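Local structure of acetyl-CoA acetyltransferase (Elizabethkingia anophelis NUHP1, 6BN2) at residues Val12-Ala17 with Arg364-Leu369; Met105-Val110 with Val284-Ala289; Ala303-Leu308 with Lys336-Asp341. The protein probably catalyses the reversible thiolase condensation of two acetyl-CoA molecules to acetoacetyl-CoA and free CoA, forming an acylated cysteine on the way. One frame throughout, in Å; residues are numbered along the deposited sequence. Where two conformers were deposited one is given.

Contact 1. Residues Val12-Ala17 with Arg364-Leu369; sequences VFIVSA and RIIVTL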
loop_
_atom_site.group_PDB
_atom_site.type_symbol
_atom_site.label_atom_id
_atom_site.label_comp_id
_atom_site.label_asym_id
_atom_site.label_seq_id
_atom_site.Cartn_x
_atom_site.Cartn_y
_atom_site.Cartn_z
ATOM N N VAL A 12 18.561 10.911 7.540
ATOM C CA VAL A 12 18.283 9.603 6.965
ATOM C C VAL A 12 19.259 9.377 5.832
ATOM O O VAL A 12 19.335 10.193 4.907
ATOM C CB VAL A 12 16.843 9.494 6.437
ATOM C CG1 VAL A 12 16.554 8.051 5.992
ATOM C CG2 VAL A 12 15.877 9.953 7.519
ATOM N N PHE A 13 19.993 8.279 5.902
ATOM C CA PHE A 13 21.004 7.952 4.909
ATOM C C PHE A 13 20.617 6.714 4.123
ATOM O O PHE A 13 19.960 5.813 4.642
ATOM C CB PHE A 13 22.347 7.717 5.584
ATOM C CG PHE A 13 22.906 8.942 6.207
ATOM C CD1 PHE A 13 23.712 9.797 5.461
ATOM C CD2 PHE A 13 22.609 9.267 7.523
ATOM C CE1 PHE A 13 24.223 10.952 6.028
ATOM C CE2 PHE A 13 23.118 10.420 8.092
ATOM C CZ PHE A 13 23.926 11.260 7.344
ATOM N N ILE A 14 21.031 6.681 2.859
ATOM C CA ILE A 14 20.878 5.507 2.007
ATOM C C ILE A 14 22.208 4.782 2.037
ATOM O O ILE A 14 23.225 5.339 1.600
ATOM C CB ILE A 14 20.495 5.894 0.570
ATOM C CG1 ILE A 14 19.139 6.609 0.557
ATOM C CG2 ILE A 14 20.447 4.644 -0.316
ATOM C CD1 ILE A 14 18.877 7.346 -0.757
ATOM N N VAL A 15 22.217 3.558 2.568
ATOM C CA VAL A 15 23.473 2.823 2.706
ATOM C C VAL A 15 23.646 1.766 1.618
ATOM O O VAL A 15 24.771 1.293 1.412
ATOM C CB VAL A 15 23.625 2.192 4.113
ATOM C CG1 VAL A 15 23.832 3.288 5.170
ATOM C CG2 VAL A 15 22.447 1.294 4.475
ATOM N N SER A 16 22.577 1.380 0.928
ATOM C CA SER A 16 22.716 0.529 -0.249
ATOM C C SER A 16 21.498 0.752 -1.132
ATOM O O SER A 16 20.444 1.192 -0.665
ATOM C CB SER A 16 22.859 -0.947 0.131
ATOM O OG SER A 16 21.680 -1.402 0.759
ATOM N N ALA A 17 21.666 0.457 -2.419
ATOM C CA ALA A 17 20.627 0.746 -3.408
ATOM C C ALA A 17 20.886 -0.096 -4.644
ATOM O O ALA A 17 21.938 0.053 -5.279
ATOM C CB ALA A 17 20.620 2.241 -3.766
ATOM N N ARG A 364 13.491 2.801 -8.470
ATOM C CA ARG A 364 14.554 2.521 -9.433
ATOM C C ARG A 364 15.278 3.804 -9.843
ATOM O O ARG A 364 16.517 3.831 -9.921
ATOM C CB ARG A 364 13.946 1.798 -10.641
ATOM C CG ARG A 364 14.959 1.072 -11.540
ATOM C CD ARG A 364 15.739 2.047 -12.437
ATOM N NE ARG A 364 14.870 2.718 -13.411
ATOM C CZ ARG A 364 15.263 3.725 -14.190
ATOM N NH1 ARG A 364 16.494 4.219 -14.081
ATOM N NH2 ARG A 364 14.423 4.256 -15.067
ATOM N N ILE A 365 14.532 4.888 -10.095
ATOM C CA ILE A 365 15.206 6.113 -10.530
ATOM C C ILE A 365 16.051 6.729 -9.411
ATOM O O ILE A 365 17.021 7.433 -9.703
ATOM C CB ILE A 365 14.212 7.143 -11.110
ATOM C CG1 ILE A 365 13.192 7.626 -10.075
ATOM C CG2 ILE A 365 13.526 6.564 -12.370
ATOM C CD1 ILE A 365 12.280 8.760 -10.633
ATOM N N ILE A 366 15.740 6.443 -8.141
ATOM C CA ILE A 366 16.625 6.862 -7.050
ATOM C C ILE A 366 17.929 6.071 -7.080
ATOM O O ILE A 366 19.021 6.633 -6.900
ATOM C CB ILE A 366 15.919 6.698 -5.694
ATOM C CG1 ILE A 366 14.591 7.454 -5.685
ATOM C CG2 ILE A 366 16.818 7.220 -4.584
ATOM C CD1 ILE A 366 13.785 7.199 -4.389
ATOM N N VAL A 367 17.832 4.753 -7.275
ATOM C CA VAL A 367 19.022 3.907 -7.412
ATOM C C VAL A 367 19.913 4.445 -8.525
ATOM O O VAL A 367 21.126 4.640 -8.347
ATOM C CB VAL A 367 18.609 2.448 -7.686
ATOM C CG1 VAL A 367 19.853 1.560 -7.902
ATOM C CG2 VAL A 367 17.753 1.894 -6.531
ATOM N N THR A 368 19.310 4.730 -9.682
ATOM C CA THR A 368 20.088 5.234 -10.807
ATOM C C THR A 368 20.676 6.609 -10.505
ATOM O O THR A 368 21.846 6.860 -10.810
ATOM C CB THR A 368 19.211 5.270 -12.057
ATOM O OG1 THR A 368 18.808 3.932 -12.364
ATOM C CG2 THR A 368 19.966 5.861 -13.252
ATOM N N LEU A 369 19.880 7.500 -9.903
ATOM C CA LEU A 369 20.361 8.844 -9.563
ATOM C C LEU A 369 21.584 8.791 -8.652
ATOM O O LEU A 369 22.541 9.546 -8.849
ATOM C CB LEU A 369 19.235 9.639 -8.898
ATOM C CG LEU A 369 19.632 11.049 -8.452
ATOM C CD1 LEU A 369 19.969 11.917 -9.665
ATOM C CD2 LEU A 369 18.482 11.680 -7.672
#

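Contact 2. Residues Met105-Val110 with Val284-Ala289; sequences MAAQAV and VSYADA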
loop_
_atom_site.group_PDB
_atom_site.type_symbol
_atom_site.label_atom_id
_atom_site.label_comp_id
_atom_site.label_asym_id
_atom_site.label_seq_id
_atom_site.Cartn_x
_atom_site.Cartn_y
_atom_site.Cartn_z
ATOM N N MET A 105 8.089 7.200 2.876
ATOM C CA MET A 105 7.463 6.709 4.103
ATOM C C MET A 105 8.492 6.072 5.025
ATOM O O MET A 105 8.417 6.204 6.243
ATOM C CB MET A 105 6.368 5.694 3.761
ATOM C CG MET A 105 5.171 6.313 3.061
ATOM S SD MET A 105 4.069 5.068 2.365
ATOM C CE MET A 105 2.496 5.552 3.131
ATOM N N ALA A 106 9.449 5.353 4.445
ATOM C CA ALA A 106 10.495 4.750 5.258
ATOM C C ALA A 106 11.366 5.821 5.906
ATOM O O ALA A 106 11.751 5.698 7.078
ATOM C CB ALA A 106 11.336 3.801 4.399
ATOM N N ALA A 107 11.686 6.882 5.156
ATOM C CA ALA A 107 12.443 7.982 5.736
ATOM C C ALA A 107 11.670 8.623 6.886
ATOM O O ALA A 107 12.254 8.986 7.921
ATOM C CB ALA A 107 12.787 9.007 4.644
ATOM N N GLN A 108 10.350 8.736 6.740
ATOM C CA GLN A 108 9.541 9.301 7.811
ATOM C C GLN A 108 9.557 8.410 9.042
ATOM O O GLN A 108 9.529 8.916 10.166
ATOM C CB GLN A 108 8.107 9.530 7.328
ATOM C CG GLN A 108 8.042 10.654 6.285
ATOM C CD GLN A 108 6.701 10.788 5.618
ATOM O OE1 GLN A 108 6.087 9.805 5.233
ATOM N NE2 GLN A 108 6.224 12.017 5.491
ATOM N N ALA A 109 9.596 7.086 8.853
ATOM C CA ALA A 109 9.704 6.179 9.999
ATOM C C ALA A 109 11.018 6.383 10.749
ATOM O O ALA A 109 11.058 6.290 11.988
ATOM C CB ALA A 109 9.577 4.722 9.541
ATOM N N VAL A 110 12.106 6.664 10.022
ATOM C CA VAL A 110 13.377 6.977 10.682
ATOM C C VAL A 110 13.291 8.326 11.397
ATOM O O VAL A 110 13.682 8.454 12.566
ATOM C CB VAL A 110 14.546 6.955 9.675
ATOM C CG1 VAL A 110 15.881 7.351 10.372
ATOM C CG2 VAL A 110 14.696 5.570 9.040
ATOM N N VAL A 284 17.714 14.415 1.541
ATOM C CA VAL A 284 17.640 15.799 2.006
ATOM C C VAL A 284 16.198 16.208 2.288
ATOM O O VAL A 284 15.904 16.783 3.343
ATOM C CB VAL A 284 18.289 16.738 0.977
ATOM C CG1 VAL A 284 18.157 18.185 1.428
ATOM C CG2 VAL A 284 19.761 16.366 0.765
ATOM N N SER A 285 15.304 15.909 1.344
ATOM C CA SER A 285 13.899 16.280 1.443
ATOM C C SER A 285 13.102 15.487 0.419
ATOM O O SER A 285 13.659 14.813 -0.456
ATOM C CB SER A 285 13.696 17.775 1.208
ATOM O OG SER A 285 14.057 18.077 -0.137
ATOM N N TYR A 286 11.781 15.599 0.523
ATOM C CA TYR A 286 10.894 14.891 -0.393
ATOM C C TYR A 286 9.531 15.554 -0.297
ATOM O O TYR A 286 9.246 16.285 0.657
ATOM C CB TYR A 286 10.794 13.376 -0.070
ATOM C CG TYR A 286 10.677 13.175 1.414
ATOM C CD1 TYR A 286 9.450 13.331 2.052
ATOM C CD2 TYR A 286 11.797 12.915 2.191
ATOM C CE1 TYR A 286 9.343 13.235 3.423
ATOM C CE2 TYR A 286 11.700 12.809 3.568
ATOM C CZ TYR A 286 10.471 12.971 4.172
ATOM O OH TYR A 286 10.356 12.904 5.548
ATOM N N ALA A 287 8.686 15.278 -1.289
ATOM C CA ALA A 287 7.358 15.889 -1.294
ATOM C C ALA A 287 6.455 15.157 -2.270
ATOM O O ALA A 287 6.919 14.573 -3.255
ATOM C CB ALA A 287 7.411 17.378 -1.689
ATOM N N ASP A 288 5.161 15.219 -1.991
ATOM C CA ASP A 288 4.124 14.814 -2.925
ATOM C C ASP A 288 3.376 16.056 -3.393
ATOM O O ASP A 288 3.246 17.039 -2.655
ATOM C CB ASP A 288 3.111 13.867 -2.273
ATOM C CG ASP A 288 3.741 12.597 -1.749
ATOM O OD1 ASP A 288 4.308 11.846 -2.556
ATOM O OD2 ASP A 288 3.709 12.368 -0.510
ATOM N N ALA A 289 2.831 15.985 -4.604
ATOM C CA ALA A 289 1.901 17.015 -5.051
ATOM C C ALA A 289 0.856 16.361 -5.942
ATOM O O ALA A 289 1.056 15.256 -6.444
ATOM C CB ALA A 289 2.624 18.136 -5.815
#

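Contact 3. Residues Ala303-Leu308 with Lys336-Asp341; sequences ALPIAL and KILGLD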
loop_
_atom_site.group_PDB
_atom_site.type_symbol
_atom_site.label_atom_id
_atom_site.label_comp_id
_atom_site.label_asym_id
_atom_site.label_seq_id
_atom_site.Cartn_x
_atom_site.Cartn_y
_atom_site.Cartn_z
ATOM N N ALA A 303 5.646 18.928 -7.825
ATOM C CA ALA A 303 6.206 18.285 -6.633
ATOM C C ALA A 303 7.647 18.709 -6.379
ATOM O O ALA A 303 8.034 18.923 -5.223
ATOM C CB ALA A 303 6.128 16.755 -6.761
ATOM N N LEU A 304 8.469 18.809 -7.433
ATOM C CA LEU A 304 9.885 19.105 -7.207
ATOM C C LEU A 304 10.104 20.450 -6.514
ATOM O O LEU A 304 10.894 20.503 -5.555
ATOM C CB LEU A 304 10.672 19.011 -8.525
ATOM C CG LEU A 304 12.146 19.398 -8.368
ATOM C CD1 LEU A 304 12.837 18.461 -7.388
ATOM C CD2 LEU A 304 12.837 19.342 -9.717
ATOM N N PRO A 305 9.445 21.550 -6.905
ATOM C CA PRO A 305 9.641 22.803 -6.161
ATOM C C PRO A 305 9.284 22.701 -4.691
ATOM O O PRO A 305 9.919 23.376 -3.871
ATOM C CB PRO A 305 8.726 23.795 -6.898
ATOM C CG PRO A 305 8.700 23.250 -8.317
ATOM C CD PRO A 305 8.633 21.754 -8.121
ATOM N N ILE A 306 8.298 21.875 -4.324
ATOM C CA ILE A 306 7.983 21.710 -2.904
ATOM C C ILE A 306 9.150 21.058 -2.181
ATOM O O ILE A 306 9.554 21.494 -1.091
ATOM C CB ILE A 306 6.692 20.894 -2.718
ATOM C CG1 ILE A 306 5.518 21.590 -3.410
ATOM C CG2 ILE A 306 6.414 20.727 -1.223
ATOM C CD1 ILE A 306 4.233 20.778 -3.373
ATOM N N ALA A 307 9.703 19.998 -2.774
ATOM C CA ALA A 307 10.856 19.334 -2.171
ATOM C C ALA A 307 12.046 20.279 -2.089
ATOM O O ALA A 307 12.770 20.291 -1.086
ATOM C CB ALA A 307 11.219 18.068 -2.955
ATOM N N LEU A 308 12.274 21.082 -3.132
ATOM C CA LEU A 308 13.384 22.031 -3.071
ATOM C C LEU A 308 13.198 23.027 -1.940
ATOM O O LEU A 308 14.146 23.325 -1.208
ATOM C CB LEU A 308 13.540 22.763 -4.404
ATOM C CG LEU A 308 14.006 21.861 -5.548
ATOM C CD1 LEU A 308 13.956 22.630 -6.878
ATOM C CD2 LEU A 308 15.422 21.368 -5.272
ATOM N N LYS A 336 10.621 21.349 -20.023
ATOM C CA LYS A 336 10.252 22.644 -20.575
ATOM C C LYS A 336 9.683 23.558 -19.496
ATOM O O LYS A 336 10.014 24.750 -19.440
ATOM C CB LYS A 336 9.225 22.412 -21.686
ATOM C CG LYS A 336 9.221 23.365 -22.826
ATOM C CD LYS A 336 8.159 22.914 -23.837
ATOM C CE LYS A 336 8.045 23.884 -24.995
ATOM N NZ LYS A 336 7.096 23.391 -26.026
ATOM N N ILE A 337 8.819 23.010 -18.640
ATOM C CA ILE A 337 8.163 23.801 -17.604
ATOM C C ILE A 337 9.178 24.299 -16.591
ATOM O O ILE A 337 9.128 25.456 -16.165
ATOM C CB ILE A 337 7.067 22.962 -16.929
ATOM C CG1 ILE A 337 5.922 22.721 -17.916
ATOM C CG2 ILE A 337 6.567 23.637 -15.643
ATOM C CD1 ILE A 337 4.955 21.629 -17.417
ATOM N N LEU A 338 10.100 23.428 -16.182
ATOM C CA LEU A 338 11.107 23.767 -15.185
ATOM C C LEU A 338 12.337 24.425 -15.787
ATOM O O LEU A 338 13.191 24.904 -15.034
ATOM C CB LEU A 338 11.532 22.507 -14.417
ATOM C CG LEU A 338 10.441 21.863 -13.569
ATOM C CD1 LEU A 338 10.905 20.479 -13.087
ATOM C CD2 LEU A 338 10.094 22.770 -12.396
ATOM N N GLY A 339 12.454 24.455 -17.112
ATOM C CA GLY A 339 13.602 25.081 -17.736
ATOM C C GLY A 339 14.875 24.288 -17.570
ATOM O O GLY A 339 15.961 24.873 -17.513
ATOM N N LEU A 340 14.772 22.971 -17.503
ATOM C CA LEU A 340 15.938 22.148 -17.218
ATOM C C LEU A 340 16.777 21.917 -18.461
ATOM O O LEU A 340 16.267 21.785 -19.575
ATOM C CB LEU A 340 15.525 20.799 -16.646
ATOM C CG LEU A 340 14.653 20.849 -15.387
ATOM C CD1 LEU A 340 14.428 19.452 -14.896
ATOM C CD2 LEU A 340 15.309 21.702 -14.320
ATOM N N ASP A 341 18.085 21.862 -18.245
ATOM C CA ASP A 341 19.033 21.458 -19.271
ATOM C C ASP A 341 18.917 19.953 -19.501
ATOM O O ASP A 341 19.193 19.169 -18.594
ATOM C CB ASP A 341 20.438 21.823 -18.804
ATOM C CG ASP A 341 21.507 21.494 -19.818
ATOM O OD1 ASP A 341 22.652 21.945 -19.594
ATOM O OD2 ASP A 341 21.220 20.824 -20.838
#

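Contact 1. Residues Val12-Ala17 with Arg364-Leu369
Thr368 OG1, one residue along the helix from the Val367 that packs on Ala17, is gripped twice. Arg364, a turn earlier, donates to it, with NH1 to Thr368 OG1 at 2.9 Å. The hydroxyl oxygen lies almost in the guanidinium plane, 5° out of it. Glu205 OE1 makes the second bond. One face of the guanidinium is met by Ile365 CG2. This polar group lies on the side of the helix turned from the strand.

The contact with the strand is apolar, and no hydrogen bond crosses it. Val367 straddles Ala17 with its two methyls. CG1 is anti to the backbone N (chi1 177°), which puts Val367 CG1 3.7 Å from Ala17 O. The other branch, Val367 CG2, lies 4.0 Å from Ala17 CB. The small alanine lets the backbones come close, with Ala17 CA 5.3 Å from Val367 CA. Three residues earlier on the strand, Ile14 also points at the helix. Its CD1 reaches Ile366 CG2 at 4.3 Å, a looser touch.

All four touching residues are buried. Strand 12-24 runs in the sheet between strands 258-268 and 281-290. Helix 358-375 packs on it from the middle layer of the thiolase fold. Helix 98-111 lies beside both: Ile365 touches Met100, and Val12 touches Lys111.

Contact 2. Residues Met105-Val110 with Val284-Ala289
Gln108 and Tyr286 meet in a buried polar cluster at the interface with the second subunit. Its centre is Asp114 of the second subunit, whose OD2 bonds both to Gln108 NE2 and to Tyr286 OH. Lys111 NZ of the same chain also bonds to Tyr286 OH. The phenol oxygen is therefore held by two groups of opposite charge, which probably fixes the ring end.

Between the two segments there is packing but no hydrogen bond. Gln108 passes obliquely by the hydroxyl end of the ring. Its methylene Gln108 CG lies 3.3 Å from Tyr286 OH, and NE2 passes 3.9 Å from Tyr286 CE1. The amide plane stands nearly square to the ring, 86° apart. One residue earlier on the helix, Ala107 CB sits 4.1 Å from Tyr286 CE2. The tyrosine points from the strand toward the helix. With CG between the backbone N and the carbonyl carbon (chi1 43°), its ring is carried across to Ala107 and Gln108. It spans the gap between the backbones, where Ala107 CA and Tyr286 CA are 9.4 Å apart.

Val284 and Ser285 both face Val396 in a classic beta bulge just before the tyrosine. Asp288 forms a salt bridge with Lys101, near the start of the helix. A buried helix of the N-terminal half resting on the C-terminal half's first strand is characteristic of the layered thiolase fold.

Contact 3. Residues Ala303-Leu308 with Lys336-Asp341
Leu304 is the first residue of 303-308 to reach the other segment, and it meets Leu338. The two side chains approach at a slant, methyl to methyl, with Leu304 CD2 4.0 Å from Leu338 CD1. Leu304 CG is anti to the backbone N (chi1 176°), which carries the CD2 branch out to Leu338.

Pro305 follows. Its ring nitrogen has no bond to the preceding turn, and the helix is kinked there. The ring touches the second branch of the same leucine, with Pro305 CG 4.3 Å from Leu338 CD2. Leu338 thus places one methyl on each of two successive residues. Pro305 is exposed and Leu304 buried, so the contact runs from the surface inward. The contact is small and wholly apolar.

Leu338 is the last residue of its helix. Gly339 follows with positive phi (72°) as the C-prime residue of a Schellman motif. The bond from Gly339 N to Lys336 O is weak, at 3.4 Å. Gly339 is a calcium-binding residue in a crystal structure of this protein, though that ion is not bound to this chain here. A calcium ion does lie about 7 Å from the side chain of Leu338.

Phe323 of strand 320-323 touches Leu304, Leu338 and Leu340, and so joins the two segments. Helix 300-311 rests on strands 281-290 and 391-399 through Ala303 and Ala307. The end of helix 328-338 packs beside it, at the edge of the C-terminal half.

Contacts 1 and 2 are counterparts in the two halves of the thiolase fold: a middle-layer helix of one half meets the first strand of the other. Their centres are 13 Å apart, and Val12 CG2 touches Ala107 O at 3.8 Å. Contact 3 lies on the other side of strand 281-290, its centre 18 Å from that of contact 2. There Ser285 OG probably bonds to Ala307 O, 2.7 Å away. The nearest atoms of contacts 1 and 3 are about 9 Å apart. Helix 98-111 of contact 2 begins just after Cys96, the predicted acyl-thioester residue, S-acetylated in this crystal. The side chain of Leu304 is about 11 Å from that of Cys386, one of two predicted proton acceptors.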